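Uricase (Bacillus fastidiosus, PDB 4R8X) catalyses the oxidation of urate to 5-hydroxyisourate, the first step in the breakdown of urate to (S)-allantoin. Local coordinates at residues D[27-32]-D[256-261]; D[45-50]-D[109-114]; D[52-57]-D[103-108]; D[94-99]-D[148-153]. All coordinates share one frame; numbering follows the deposited sequence.

How the contacts relate
Contacts 2 and 4 lie in the buried body of the N-terminal half: the first pairs two strands of the large antiparallel sheet, the second rests helix 88-102 on the same sheet, and Glu149 joins them through salt bridges to Arg110 and Lys50. Contact 3 adjoins both at the end of those strands but is the one partly exposed, and water carries much of its chemistry. Contact 1, also buried, stands apart, its centre about 30 Å from the centres of contacts 2 and 4 and 42 Å from that of contact 3; it ties an early loop to the end of helix 244-258 through a salt bridge. Backbone bonds dominate contact 2, apolar packing contact 4.

Contact 1: D[27-32]-D[256-261]; sequences QIPESN and LDRFPQ
Arg258 NH2 is held by two acceptors: the carboxylate of Glu30, where OE2 lies 2.9 Å away and accepts the N-H with its syn lone pair, and the main-chain oxygen of Leu322, the last residue of the chain. Arg258 NE completes a side-on, two-pronged salt bridge by donating to Glu30 OE1, also at 2.9 Å and at a fairly straight 158°. The two flat groups are not quite coplanar, their planes standing 33° apart. A bend at chi2 (79°) turns Glu30's short chain so that both oxygens meet the edge of the guanidinium, while Pro29 lies over one of its faces, CD 3.6 Å from Arg258 NE; a rigid apolar ring suits that flat surface. With an alanine in place of Arg258, Glu30 would probably be left without its charged mate and the chain terminus would lose an anchor. Deeper in, Ile28 lays CG2 4.1 Å from Arg258 CB and sends CD1 obliquely to Phe259 CZ, at 4.2 Å. The contact thus fastens the loop between strands 22-23 and 35-36 to the end of helix 244-258, with Ile231 of helix 225-238 packing against Ile28, Glu30 and Phe259.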
loop_
_atom_site.group_PDB
_atom_site.type_symbol
_atom_site.label_atom_id
_atom_site.label_comp_id
_atom_site.label_asym_id
_atom_site.label_seq_id
_atom_site.Cartn_x
_atom_site.Cartn_y
_atom_site.Cartn_z
ATOM N N GLN D 27 31.817 -21.390 0.212
ATOM C CA GLN D 27 32.486 -20.105 0.385
ATOM C C GLN D 27 32.753 -19.467 -0.973
ATOM O O GLN D 27 33.253 -20.126 -1.886
ATOM C CB GLN D 27 33.793 -20.267 1.166
ATOM C CG GLN D 27 33.595 -20.707 2.606
ATOM C CD GLN D 27 34.778 -20.368 3.490
ATOM O OE1 GLN D 27 34.613 -19.985 4.648
ATOM N NE2 GLN D 27 35.982 -20.502 2.944
ATOM N N ILE D 28 32.390 -18.194 -1.107
ATOM C CA ILE D 28 32.644 -17.437 -2.333
ATOM C C ILE D 28 33.220 -16.066 -1.993
ATOM O O ILE D 28 32.972 -15.550 -0.899
ATOM C CB ILE D 28 31.368 -17.282 -3.203
ATOM C CG1 ILE D 28 30.271 -16.504 -2.469
ATOM C CG2 ILE D 28 30.861 -18.649 -3.664
ATOM C CD1 ILE D 28 29.103 -16.155 -3.354
ATOM N N PRO D 29 33.987 -15.470 -2.925
ATOM C CA PRO D 29 34.640 -14.179 -2.663
ATOM C C PRO D 29 33.662 -13.026 -2.456
ATOM O O PRO D 29 34.000 -12.051 -1.782
ATOM C CB PRO D 29 35.461 -13.933 -3.936
ATOM C CG PRO D 29 35.655 -15.268 -4.537
ATOM C CD PRO D 29 34.434 -16.064 -4.201
ATOM N N GLU D 30 32.466 -13.135 -3.025
ATOM C CA GLU D 30 31.498 -12.039 -2.984
ATOM C C GLU D 30 30.701 -11.941 -1.684
ATOM O O GLU D 30 29.931 -10.997 -1.507
ATOM C CB GLU D 30 30.512 -12.159 -4.155
ATOM C CG GLU D 30 31.114 -11.868 -5.523
ATOM C CD GLU D 30 31.919 -13.026 -6.090
ATOM O OE1 GLU D 30 31.790 -14.171 -5.593
ATOM O OE2 GLU D 30 32.690 -12.780 -7.040
ATOM N N SER D 31 30.861 -12.914 -0.789
ATOM C CA SER D 31 29.942 -13.057 0.343
ATOM C C SER D 31 30.601 -13.643 1.586
ATOM O O SER D 31 31.518 -14.453 1.488
ATOM C CB SER D 31 28.758 -13.948 -0.069
ATOM O OG SER D 31 27.784 -14.062 0.959
ATOM N N ASN D 32 30.112 -13.230 2.752
ATOM C CA ASN D 32 30.482 -13.842 4.021
ATOM C C ASN D 32 29.386 -14.756 4.549
ATOM O O ASN D 32 29.515 -15.318 5.635
ATOM C CB ASN D 32 30.768 -12.763 5.071
ATOM C CG ASN D 32 32.189 -12.262 5.012
ATOM O OD1 ASN D 32 33.094 -12.984 4.588
ATOM N ND2 ASN D 32 32.400 -11.027 5.445
ATOM N N LEU D 256 26.437 -17.858 -12.148
ATOM C CA LEU D 256 26.689 -19.125 -12.830
ATOM C C LEU D 256 28.124 -19.634 -12.621
ATOM O O LEU D 256 28.358 -20.844 -12.496
ATOM C CB LEU D 256 26.369 -18.973 -14.313
ATOM C CG LEU D 256 24.885 -18.734 -14.609
ATOM C CD1 LEU D 256 24.637 -18.316 -16.055
ATOM C CD2 LEU D 256 24.045 -19.960 -14.260
ATOM N N ASP D 257 29.081 -18.711 -12.589
ATOM C CA ASP D 257 30.487 -19.034 -12.352
ATOM C C ASP D 257 30.703 -19.616 -10.955
ATOM O O ASP D 257 31.382 -20.636 -10.783
ATOM C CB ASP D 257 31.336 -17.772 -12.537
ATOM C CG ASP D 257 32.763 -18.068 -12.966
ATOM O OD1 ASP D 257 33.154 -19.253 -13.079
ATOM O OD2 ASP D 257 33.504 -17.089 -13.205
ATOM N N ARG D 258 30.123 -18.960 -9.953
ATOM C CA ARG D 258 30.260 -19.407 -8.574
ATOM C C ARG D 258 29.496 -20.694 -8.298
ATOM O O ARG D 258 29.899 -21.492 -7.446
ATOM C CB ARG D 258 29.778 -18.331 -7.607
ATOM C CG ARG D 258 30.590 -17.069 -7.643
ATOM C CD ARG D 258 32.070 -17.344 -7.423
ATOM N NE ARG D 258 32.818 -16.095 -7.462
ATOM C CZ ARG D 258 34.006 -15.934 -8.031
ATOM N NH1 ARG D 258 34.612 -16.953 -8.621
ATOM N NH2 ARG D 258 34.589 -14.746 -8.010
ATOM N N PHE D 259 28.389 -20.889 -9.010
ATOM C CA PHE D 259 27.539 -22.052 -8.763
ATOM C C PHE D 259 27.313 -22.861 -10.043
ATOM O O PHE D 259 26.293 -22.705 -10.711
ATOM C CB PHE D 259 26.209 -21.626 -8.141
ATOM C CG PHE D 259 26.369 -20.830 -6.872
ATOM C CD1 PHE D 259 26.894 -21.426 -5.735
ATOM C CD2 PHE D 259 26.002 -19.491 -6.815
ATOM C CE1 PHE D 259 27.045 -20.711 -4.556
ATOM C CE2 PHE D 259 26.160 -18.763 -5.633
ATOM C CZ PHE D 259 26.683 -19.375 -4.506
ATOM N N PRO D 260 28.269 -23.740 -10.382
ATOM C CA PRO D 260 28.201 -24.531 -11.619
ATOM C C PRO D 260 26.976 -25.441 -11.680
ATOM O O PRO D 260 26.601 -25.888 -12.769
ATOM C CB PRO D 260 29.475 -25.384 -11.564
ATOM C CG PRO D 260 30.405 -24.644 -10.686
ATOM C CD PRO D 260 29.541 -23.943 -9.666
ATOM N N GLN D 261 26.368 -25.714 -10.529
ATOM C CA GLN D 261 25.228 -26.617 -10.472
ATOM C C GLN D 261 23.911 -25.938 -10.874
ATOM O O GLN D 261 22.864 -26.583 -10.928
ATOM C CB GLN D 261 25.126 -27.299 -9.094
ATOM C CG GLN D 261 24.533 -26.439 -7.969
ATOM C CD GLN D 261 25.559 -25.558 -7.280
ATOM O OE1 GLN D 261 26.526 -25.107 -7.891
ATOM N NE2 GLN D 261 25.341 -25.298 -5.996
#

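Contact 2: D[45-50]-D[109-114]; sequences AKVALK and VRLEAK
Val109 lies beside Leu49 on the apolar side of an antiparallel strand pair, at the middle of what fits the T-fold unit of the uricase family: two strands, two helices, two strands, with strands 40-50 and 108-125 as neighbours. Leu49 CD2 sits 4.0 Å from Val109 CG1, and Phe99 of helix 88-102 covers the valine. Arg110 turns to the other face and forms a hydrogen-bonded pair with Ala48, whose small side chain lets Phe298 of a neighbouring subunit pack closely against the strand. Arg110 NE gives a nearly straight bond (171°) to the anti lone pair of Glu112 OE2, while NH1 reaches Glu149 and Glu161. Leu111 returns to the apolar face: an unusual chi1 of -96° sets its branches alongside Val47, CD2 meeting CG2 of that valine at 3.6 Å. Were Leu111 an alanine, the gap opened between Val47 and Cys96 of helix 88-102 would probably leave the helix poorly seated. Glu112 pairs with Lys46, each backbone N reaching the other's O, and water joins the side chains, accepting from Lys46 NZ at 3.0 Å and donating to Glu112 OE1 at 2.7 Å; Lys46 also makes a cation-pi contact with Phe298 of the neighbouring subunit. At Ala113, a non-hydrogen-bonded pair with Ala45, the backbones draw in until the CA atoms are 4.4 Å apart.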
loop_
_atom_site.group_PDB
_atom_site.type_symbol
_atom_site.label_atom_id
_atom_site.label_comp_id
_atom_site.label_asym_id
_atom_site.label_seq_id
_atom_site.Cartn_x
_atom_site.Cartn_y
_atom_site.Cartn_z
ATOM N N ALA D 45 2.878 -18.654 2.741
ATOM C CA ALA D 45 2.710 -19.741 1.785
ATOM C C ALA D 45 1.367 -19.689 1.063
ATOM O O ALA D 45 0.366 -19.216 1.606
ATOM C CB ALA D 45 2.887 -21.095 2.473
ATOM N N LYS D 46 1.354 -20.204 -0.164
ATOM C CA LYS D 46 0.156 -20.267 -0.987
ATOM C C LYS D 46 0.111 -21.640 -1.625
ATOM O O LYS D 46 1.042 -22.034 -2.339
ATOM C CB LYS D 46 0.196 -19.186 -2.068
ATOM C CG LYS D 46 -1.060 -19.100 -2.915
ATOM C CD LYS D 46 -0.936 -17.995 -3.957
ATOM C CE LYS D 46 -2.218 -17.837 -4.755
ATOM N NZ LYS D 46 -2.269 -16.484 -5.386
ATOM N N VAL D 47 -0.962 -22.373 -1.355
ATOM C CA VAL D 47 -1.098 -23.736 -1.867
ATOM C C VAL D 47 -2.239 -23.831 -2.856
ATOM O O VAL D 47 -3.307 -23.265 -2.631
ATOM C CB VAL D 47 -1.312 -24.771 -0.727
ATOM C CG1 VAL D 47 -2.517 -24.417 0.150
ATOM C CG2 VAL D 47 -1.438 -26.187 -1.297
ATOM N N ALA D 48 -1.997 -24.531 -3.965
ATOM C CA ALA D 48 -3.028 -24.808 -4.953
ATOM C C ALA D 48 -3.097 -26.310 -5.177
ATOM O O ALA D 48 -2.059 -26.955 -5.371
ATOM C CB ALA D 48 -2.720 -24.096 -6.264
ATOM N N LEU D 49 -4.310 -26.859 -5.126
ATOM C CA LEU D 49 -4.536 -28.274 -5.423
ATOM C C LEU D 49 -5.097 -28.415 -6.832
ATOM O O LEU D 49 -5.910 -27.611 -7.272
ATOM C CB LEU D 49 -5.512 -28.873 -4.410
ATOM C CG LEU D 49 -5.198 -28.683 -2.927
ATOM C CD1 LEU D 49 -6.118 -29.567 -2.102
ATOM C CD2 LEU D 49 -3.739 -28.980 -2.604
ATOM N N LYS D 50 -4.670 -29.455 -7.541
ATOM C CA LYS D 50 -5.119 -29.699 -8.910
ATOM C C LYS D 50 -5.483 -31.155 -9.120
ATOM O O LYS D 50 -4.929 -32.052 -8.479
ATOM C CB LYS D 50 -4.020 -29.346 -9.913
ATOM C CG LYS D 50 -3.597 -27.889 -9.917
ATOM C CD LYS D 50 -2.409 -27.668 -10.845
ATOM C CE LYS D 50 -1.960 -26.210 -10.836
ATOM N NZ LYS D 50 -0.826 -25.990 -11.776
ATOM N N VAL D 109 0.084 -30.751 -6.747
ATOM C CA VAL D 109 0.025 -29.741 -5.697
ATOM C C VAL D 109 1.120 -28.702 -5.910
ATOM O O VAL D 109 2.280 -29.052 -6.100
ATOM C CB VAL D 109 0.204 -30.374 -4.304
ATOM C CG1 VAL D 109 0.171 -29.293 -3.213
ATOM C CG2 VAL D 109 -0.877 -31.422 -4.055
ATOM N N ARG D 110 0.743 -27.426 -5.868
ATOM C CA ARG D 110 1.694 -26.338 -6.056
ATOM C C ARG D 110 1.804 -25.503 -4.796
ATOM O O ARG D 110 0.795 -25.035 -4.271
ATOM C CB ARG D 110 1.214 -25.425 -7.187
ATOM C CG ARG D 110 2.131 -24.244 -7.488
ATOM C CD ARG D 110 1.540 -23.385 -8.595
ATOM N NE ARG D 110 2.414 -22.286 -9.007
ATOM C CZ ARG D 110 3.381 -22.419 -9.904
ATOM N NH1 ARG D 110 3.594 -23.604 -10.461
ATOM N NH2 ARG D 110 4.137 -21.383 -10.247
ATOM N N LEU D 111 3.026 -25.320 -4.323
ATOM C CA LEU D 111 3.291 -24.416 -3.208
ATOM C C LEU D 111 4.173 -23.273 -3.667
ATOM O O LEU D 111 5.179 -23.489 -4.346
ATOM C CB LEU D 111 3.995 -25.151 -2.067
ATOM C CG LEU D 111 3.177 -25.705 -0.906
ATOM C CD1 LEU D 111 2.552 -24.577 -0.082
ATOM C CD2 LEU D 111 2.142 -26.719 -1.412
ATOM N N GLU D 112 3.776 -22.059 -3.294
ATOM C CA GLU D 112 4.591 -20.865 -3.490
ATOM C C GLU D 112 4.858 -20.257 -2.121
ATOM O O GLU D 112 4.000 -20.316 -1.237
ATOM C CB GLU D 112 3.842 -19.849 -4.347
ATOM C CG GLU D 112 3.547 -20.343 -5.744
ATOM C CD GLU D 112 2.670 -19.396 -6.540
ATOM O OE1 GLU D 112 2.432 -18.257 -6.081
ATOM O OE2 GLU D 112 2.210 -19.800 -7.628
ATOM N N ALA D 113 6.033 -19.676 -1.925
ATOM C CA ALA D 113 6.304 -19.053 -0.638
ATOM C C ALA D 113 7.115 -17.786 -0.781
ATOM O O ALA D 113 7.990 -17.674 -1.639
ATOM C CB ALA D 113 6.982 -20.045 0.309
ATOM N N LYS D 114 6.782 -16.815 0.063
ATOM C CA LYS D 114 7.564 -15.593 0.223
ATOM C C LYS D 114 8.071 -15.556 1.650
ATOM O O LYS D 114 7.276 -15.600 2.584
ATOM C CB LYS D 114 6.692 -14.371 -0.036
ATOM C CG LYS D 114 6.194 -14.265 -1.469
ATOM C CD LYS D 114 5.296 -13.042 -1.656
ATOM C CE LYS D 114 4.768 -12.954 -3.086
ATOM N NZ LYS D 114 3.765 -11.866 -3.259
HETATM O O HOH W 1 0.401 -16.552 -6.761
#

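Contact 3: D[52-57]-D[103-108]; sequences EQLLTS and YSHLDA
Two carboxylates, Glu52 and Asp107, come close here, with Glu52 OE2 4.6 Å from Asp107 OD2; a backbone N-H and bridging water probably offset the repulsion expected between them. With Asp107 CG anti to the carbonyl carbon (chi1 -62°), OD2 meets Glu52 N, which donates at 3.0 Å from above the carboxylate, 46° out of its plane. One water donates to Glu52 OE2 and more weakly to Asp107 OD1. A second accepts from Gln53 N and gives a short bond to His105 O, 2.6 Å away, with another weak one to Asp107 OD1; Gln53 NE2 holds a third. Acidic and amide side chains suit this water-lined edge. The Gln53 amide crosses obliquely beside His105 CA and CB, Gln53 OE1 3.8 Å from His105 CB, the amide and ring planes 67° apart. On the dry side Leu54 CD2 touches the imidazole edge at His105 CD2 (4.3 Å) and nears Leu106 CD2, while Ile183 of a neighbouring subunit packs on His105. The type I turn from Tyr103 to Leu106 brings the chain from helix 88-102 to the sheet, where Asp107 and Ala108 both face Lys50: a classic beta bulge at the start of strand 108-125.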
loop_
_atom_site.group_PDB
_atom_site.type_symbol
_atom_site.label_atom_id
_atom_site.label_comp_id
_atom_site.label_asym_id
_atom_site.label_seq_id
_atom_site.Cartn_x
_atom_site.Cartn_y
_atom_site.Cartn_z
ATOM N N GLU D 52 -8.127 -33.626 -12.225
ATOM C CA GLU D 52 -9.337 -33.760 -13.024
ATOM C C GLU D 52 -10.549 -34.108 -12.160
ATOM O O GLU D 52 -11.682 -33.776 -12.507
ATOM C CB GLU D 52 -9.146 -34.828 -14.104
ATOM C CG GLU D 52 -8.723 -36.185 -13.553
ATOM C CD GLU D 52 -8.799 -37.293 -14.589
ATOM O OE1 GLU D 52 -9.671 -37.219 -15.481
ATOM O OE2 GLU D 52 -7.987 -38.239 -14.510
ATOM N N GLN D 53 -10.307 -34.766 -11.028
ATOM C CA GLN D 53 -11.395 -35.160 -10.144
ATOM C C GLN D 53 -12.037 -34.007 -9.370
ATOM O O GLN D 53 -13.005 -34.222 -8.647
ATOM C CB GLN D 53 -10.929 -36.252 -9.185
ATOM C CG GLN D 53 -10.593 -37.559 -9.888
ATOM C CD GLN D 53 -10.406 -38.706 -8.927
ATOM O OE1 GLN D 53 -11.292 -39.012 -8.128
ATOM N NE2 GLN D 53 -9.241 -39.342 -8.989
ATOM N N LEU D 54 -11.503 -32.797 -9.521
ATOM C CA LEU D 54 -12.091 -31.620 -8.884
ATOM C C LEU D 54 -13.204 -31.002 -9.732
ATOM O O LEU D 54 -13.859 -30.053 -9.316
ATOM C CB LEU D 54 -11.008 -30.568 -8.609
ATOM C CG LEU D 54 -9.833 -31.039 -7.744
ATOM C CD1 LEU D 54 -8.830 -29.917 -7.518
ATOM C CD2 LEU D 54 -10.332 -31.587 -6.411
ATOM N N LEU D 55 -13.414 -31.523 -10.930
ATOM C CA LEU D 55 -14.301 -30.854 -11.881
ATOM C C LEU D 55 -15.716 -30.660 -11.353
ATOM O O LEU D 55 -16.282 -29.576 -11.463
ATOM C CB LEU D 55 -14.332 -31.601 -13.217
ATOM C CG LEU D 55 -15.230 -30.977 -14.285
ATOM C CD1 LEU D 55 -14.705 -29.610 -14.734
ATOM C CD2 LEU D 55 -15.375 -31.929 -15.459
ATOM N N THR D 56 -16.296 -31.695 -10.766
ATOM C CA THR D 56 -17.682 -31.572 -10.341
ATOM C C THR D 56 -17.880 -30.649 -9.133
ATOM O O THR D 56 -19.012 -30.247 -8.852
ATOM C CB THR D 56 -18.326 -32.940 -10.075
ATOM O OG1 THR D 56 -17.566 -33.620 -9.077
ATOM C CG2 THR D 56 -18.366 -33.783 -11.363
ATOM N N SER D 57 -16.797 -30.297 -8.436
ATOM C CA SER D 57 -16.908 -29.305 -7.376
ATOM C C SER D 57 -17.308 -27.968 -7.998
ATOM O O SER D 57 -17.996 -27.163 -7.369
ATOM C CB SER D 57 -15.610 -29.203 -6.550
ATOM O OG SER D 57 -14.556 -28.535 -7.238
ATOM N N TYR D 103 -3.952 -37.451 -0.087
ATOM C CA TYR D 103 -5.156 -37.318 -0.899
ATOM C C TYR D 103 -4.953 -37.895 -2.297
ATOM O O TYR D 103 -4.423 -37.238 -3.186
ATOM C CB TYR D 103 -5.586 -35.844 -0.969
ATOM C CG TYR D 103 -5.870 -35.274 0.401
ATOM C CD1 TYR D 103 -6.957 -35.721 1.140
ATOM C CD2 TYR D 103 -5.031 -34.325 0.975
ATOM C CE1 TYR D 103 -7.224 -35.220 2.400
ATOM C CE2 TYR D 103 -5.289 -33.809 2.241
ATOM C CZ TYR D 103 -6.384 -34.272 2.951
ATOM O OH TYR D 103 -6.651 -33.783 4.214
ATOM N N SER D 104 -5.409 -39.129 -2.484
ATOM C CA SER D 104 -5.146 -39.886 -3.703
ATOM C C SER D 104 -5.825 -39.290 -4.934
ATOM O O SER D 104 -5.397 -39.533 -6.057
ATOM C CB SER D 104 -5.599 -41.333 -3.520
ATOM O OG SER D 104 -6.993 -41.380 -3.289
ATOM N N HIS D 105 -6.878 -38.509 -4.715
ATOM C CA HIS D 105 -7.651 -37.919 -5.812
ATOM C C HIS D 105 -7.020 -36.658 -6.416
ATOM O O HIS D 105 -7.516 -36.121 -7.408
ATOM C CB HIS D 105 -9.067 -37.602 -5.343
ATOM C CG HIS D 105 -9.123 -36.556 -4.278
ATOM N ND1 HIS D 105 -8.882 -36.835 -2.952
ATOM C CD2 HIS D 105 -9.384 -35.229 -4.344
ATOM C CE1 HIS D 105 -8.995 -35.727 -2.244
ATOM N NE2 HIS D 105 -9.295 -34.735 -3.066
ATOM N N LEU D 106 -5.939 -36.177 -5.811
ATOM C CA LEU D 106 -5.219 -35.035 -6.351
ATOM C C LEU D 106 -4.188 -35.500 -7.374
ATOM O O LEU D 106 -3.539 -36.534 -7.172
ATOM C CB LEU D 106 -4.503 -34.297 -5.224
ATOM C CG LEU D 106 -5.381 -33.760 -4.093
ATOM C CD1 LEU D 106 -4.517 -33.076 -3.047
ATOM C CD2 LEU D 106 -6.461 -32.827 -4.635
ATOM N N ASP D 107 -4.032 -34.739 -8.459
ATOM C CA ASP D 107 -3.028 -35.033 -9.489
ATOM C C ASP D 107 -1.753 -34.212 -9.286
ATOM O O ASP D 107 -0.673 -34.644 -9.657
ATOM C CB ASP D 107 -3.556 -34.732 -10.900
ATOM C CG ASP D 107 -4.757 -35.576 -11.295
ATOM O OD1 ASP D 107 -4.953 -36.668 -10.729
ATOM O OD2 ASP D 107 -5.500 -35.141 -12.203
ATOM N N ALA D 108 -1.884 -33.012 -8.729
ATOM C CA ALA D 108 -0.725 -32.148 -8.536
ATOM C C ALA D 108 -0.993 -31.167 -7.410
ATOM O O ALA D 108 -2.151 -30.838 -7.128
ATOM C CB ALA D 108 -0.381 -31.399 -9.823
HETATM O O HOH W 2 -5.641 -37.920 -13.346
HETATM O O HOH W 3 -7.747 -35.816 -9.956
HETATM O O HOH W 4 -7.220 -39.082 -10.666
#

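Contact 4: D[94-99]-D[148-153]; sequences YVCEAF and VEVART
Helix 94-99 runs over strand 148-153 at 27° to it, in nearly the same direction, and the axes come within 8.0 Å, with Cys96 and Val150 closest across the gap, their CA atoms 6.0 Å apart. So close an approach suits a small residue on the helix, and Cys96 supplies it. Its CB lies against Val150 CG2 at 3.6 Å, and chi1 of -73° directs the sulfur along the sheet toward the preceding strand residues. There Cys96 SG rests 3.3 Å from Val148 O and also touches Val109 O of the adjoining strand, with Val148 CG1 a looser apolar neighbour at 4.3 Å from the sulfur. This is helix-on-sheet packing as expected of the T-fold, in which helices 69-82 and 88-102 cover one face of an antiparallel sheet. Val148 and Val150, two residues apart, both point at the helix, and their branched side chains suit a strand as well as a dry interface; Leu92 and Gln93 also meet Val148, and Leu100 meets Val150. Glu97, one residue further along the helix, adds only its aliphatic part, CG lying 4.3 Å from Val150 CG1, while its OE2 is hydrogen-bonded to Gln93 NE2. Between the two valines Glu149 turns to the other face, toward Lys50, its salt-bridge partner beside Arg110. Further along the strand, Arg152 NH2 donates to the main-chain oxygens of Leu100 and Leu106.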
loop_
_atom_site.group_PDB
_atom_site.type_symbol
_atom_site.label_atom_id
_atom_site.label_comp_id
_atom_site.label_asym_id
_atom_site.label_seq_id
_atom_site.Cartn_x
_atom_site.Cartn_y
_atom_site.Cartn_z
ATOM N N TYR D 94 8.480 -31.050 0.518
ATOM C CA TYR D 94 7.997 -31.898 1.602
ATOM C C TYR D 94 6.477 -31.811 1.731
ATOM O O TYR D 94 5.783 -32.829 1.808
ATOM C CB TYR D 94 8.704 -31.480 2.897
ATOM C CG TYR D 94 8.214 -32.086 4.199
ATOM C CD1 TYR D 94 8.361 -33.444 4.470
ATOM C CD2 TYR D 94 7.683 -31.273 5.199
ATOM C CE1 TYR D 94 7.948 -33.971 5.683
ATOM C CE2 TYR D 94 7.268 -31.795 6.403
ATOM C CZ TYR D 94 7.400 -33.139 6.644
ATOM O OH TYR D 94 6.991 -33.651 7.852
ATOM N N VAL D 95 5.952 -30.591 1.743
ATOM C CA VAL D 95 4.508 -30.373 1.862
ATOM C C VAL D 95 3.717 -30.859 0.647
ATOM O O VAL D 95 2.683 -31.503 0.807
ATOM C CB VAL D 95 4.193 -28.892 2.166
ATOM C CG1 VAL D 95 2.688 -28.615 2.087
ATOM C CG2 VAL D 95 4.733 -28.505 3.542
ATOM N N CYS D 96 4.204 -30.548 -0.556
ATOM C CA CYS D 96 3.582 -31.032 -1.789
ATOM C C CYS D 96 3.443 -32.545 -1.777
ATOM O O CYS D 96 2.377 -33.087 -2.073
ATOM C CB CYS D 96 4.436 -30.647 -2.999
ATOM S SG CYS D 96 4.413 -28.905 -3.475
ATOM N N GLU D 97 4.542 -33.218 -1.462
ATOM C CA GLU D 97 4.538 -34.679 -1.477
ATOM C C GLU D 97 3.598 -35.216 -0.413
ATOM O O GLU D 97 2.891 -36.201 -0.638
ATOM C CB GLU D 97 5.960 -35.201 -1.304
ATOM C CG GLU D 97 6.772 -34.967 -2.565
ATOM C CD GLU D 97 8.262 -35.200 -2.419
ATOM O OE1 GLU D 97 8.780 -35.247 -1.282
ATOM O OE2 GLU D 97 8.921 -35.332 -3.471
ATOM N N ALA D 98 3.567 -34.553 0.739
ATOM C CA ALA D 98 2.695 -34.972 1.830
ATOM C C ALA D 98 1.219 -34.858 1.441
ATOM O O ALA D 98 0.428 -35.765 1.723
ATOM C CB ALA D 98 2.988 -34.153 3.080
ATOM N N PHE D 99 0.843 -33.750 0.800
ATOM C CA PHE D 99 -0.527 -33.601 0.313
ATOM C C PHE D 99 -0.885 -34.753 -0.636
ATOM O O PHE D 99 -1.959 -35.351 -0.524
ATOM C CB PHE D 99 -0.710 -32.265 -0.427
ATOM C CG PHE D 99 -1.145 -31.108 0.439
ATOM C CD1 PHE D 99 -2.373 -31.110 1.071
ATOM C CD2 PHE D 99 -0.344 -29.983 0.552
ATOM C CE1 PHE D 99 -2.784 -30.026 1.834
ATOM C CE2 PHE D 99 -0.743 -28.890 1.305
ATOM C CZ PHE D 99 -1.964 -28.916 1.957
ATOM N N VAL D 148 7.472 -24.780 -5.489
ATOM C CA VAL D 148 7.604 -26.174 -5.888
ATOM C C VAL D 148 6.244 -26.713 -6.276
ATOM O O VAL D 148 5.273 -26.536 -5.555
ATOM C CB VAL D 148 8.201 -27.051 -4.765
ATOM C CG1 VAL D 148 8.319 -28.504 -5.250
ATOM C CG2 VAL D 148 9.566 -26.537 -4.353
ATOM N N GLU D 149 6.161 -27.354 -7.442
ATOM C CA GLU D 149 4.944 -28.048 -7.816
ATOM C C GLU D 149 5.299 -29.502 -8.104
ATOM O O GLU D 149 6.250 -29.790 -8.839
ATOM C CB GLU D 149 4.254 -27.400 -9.023
ATOM C CG GLU D 149 2.915 -28.049 -9.370
ATOM C CD GLU D 149 2.074 -27.266 -10.369
ATOM O OE1 GLU D 149 2.371 -26.092 -10.635
ATOM O OE2 GLU D 149 1.097 -27.827 -10.886
ATOM N N VAL D 150 4.548 -30.407 -7.485
ATOM C CA VAL D 150 4.767 -31.833 -7.652
ATOM C C VAL D 150 3.517 -32.442 -8.279
ATOM O O VAL D 150 2.399 -32.122 -7.876
ATOM C CB VAL D 150 5.087 -32.503 -6.303
ATOM C CG1 VAL D 150 5.259 -34.023 -6.487
ATOM C CG2 VAL D 150 6.359 -31.921 -5.720
ATOM N N ALA D 151 3.716 -33.305 -9.278
ATOM C CA ALA D 151 2.623 -34.022 -9.921
ATOM C C ALA D 151 2.806 -35.531 -9.797
ATOM O O ALA D 151 3.923 -36.039 -9.705
ATOM C CB ALA D 151 2.510 -33.625 -11.401
ATOM N N ARG D 152 1.690 -36.242 -9.802
ATOM C CA ARG D 152 1.719 -37.691 -9.779
ATOM C C ARG D 152 2.170 -38.202 -11.152
ATOM O O ARG D 152 1.867 -37.601 -12.183
ATOM C CB ARG D 152 0.321 -38.211 -9.440
ATOM C CG ARG D 152 0.300 -39.489 -8.629
ATOM C CD ARG D 152 -1.126 -39.864 -8.227
ATOM N NE ARG D 152 -1.775 -38.980 -7.246
ATOM C CZ ARG D 152 -1.485 -38.964 -5.947
ATOM N NH1 ARG D 152 -0.524 -39.739 -5.471
ATOM N NH2 ARG D 152 -2.139 -38.160 -5.118
ATOM N N THR D 153 2.925 -39.292 -11.165
ATOM C CA THR D 153 3.212 -39.990 -12.408
ATOM C C THR D 153 2.678 -41.395 -12.242
ATOM O O THR D 153 2.156 -41.751 -11.181
ATOM C CB THR D 153 4.709 -40.083 -12.698
ATOM O OG1 THR D 153 5.322 -40.963 -11.749
ATOM C CG2 THR D 153 5.360 -38.706 -12.631
#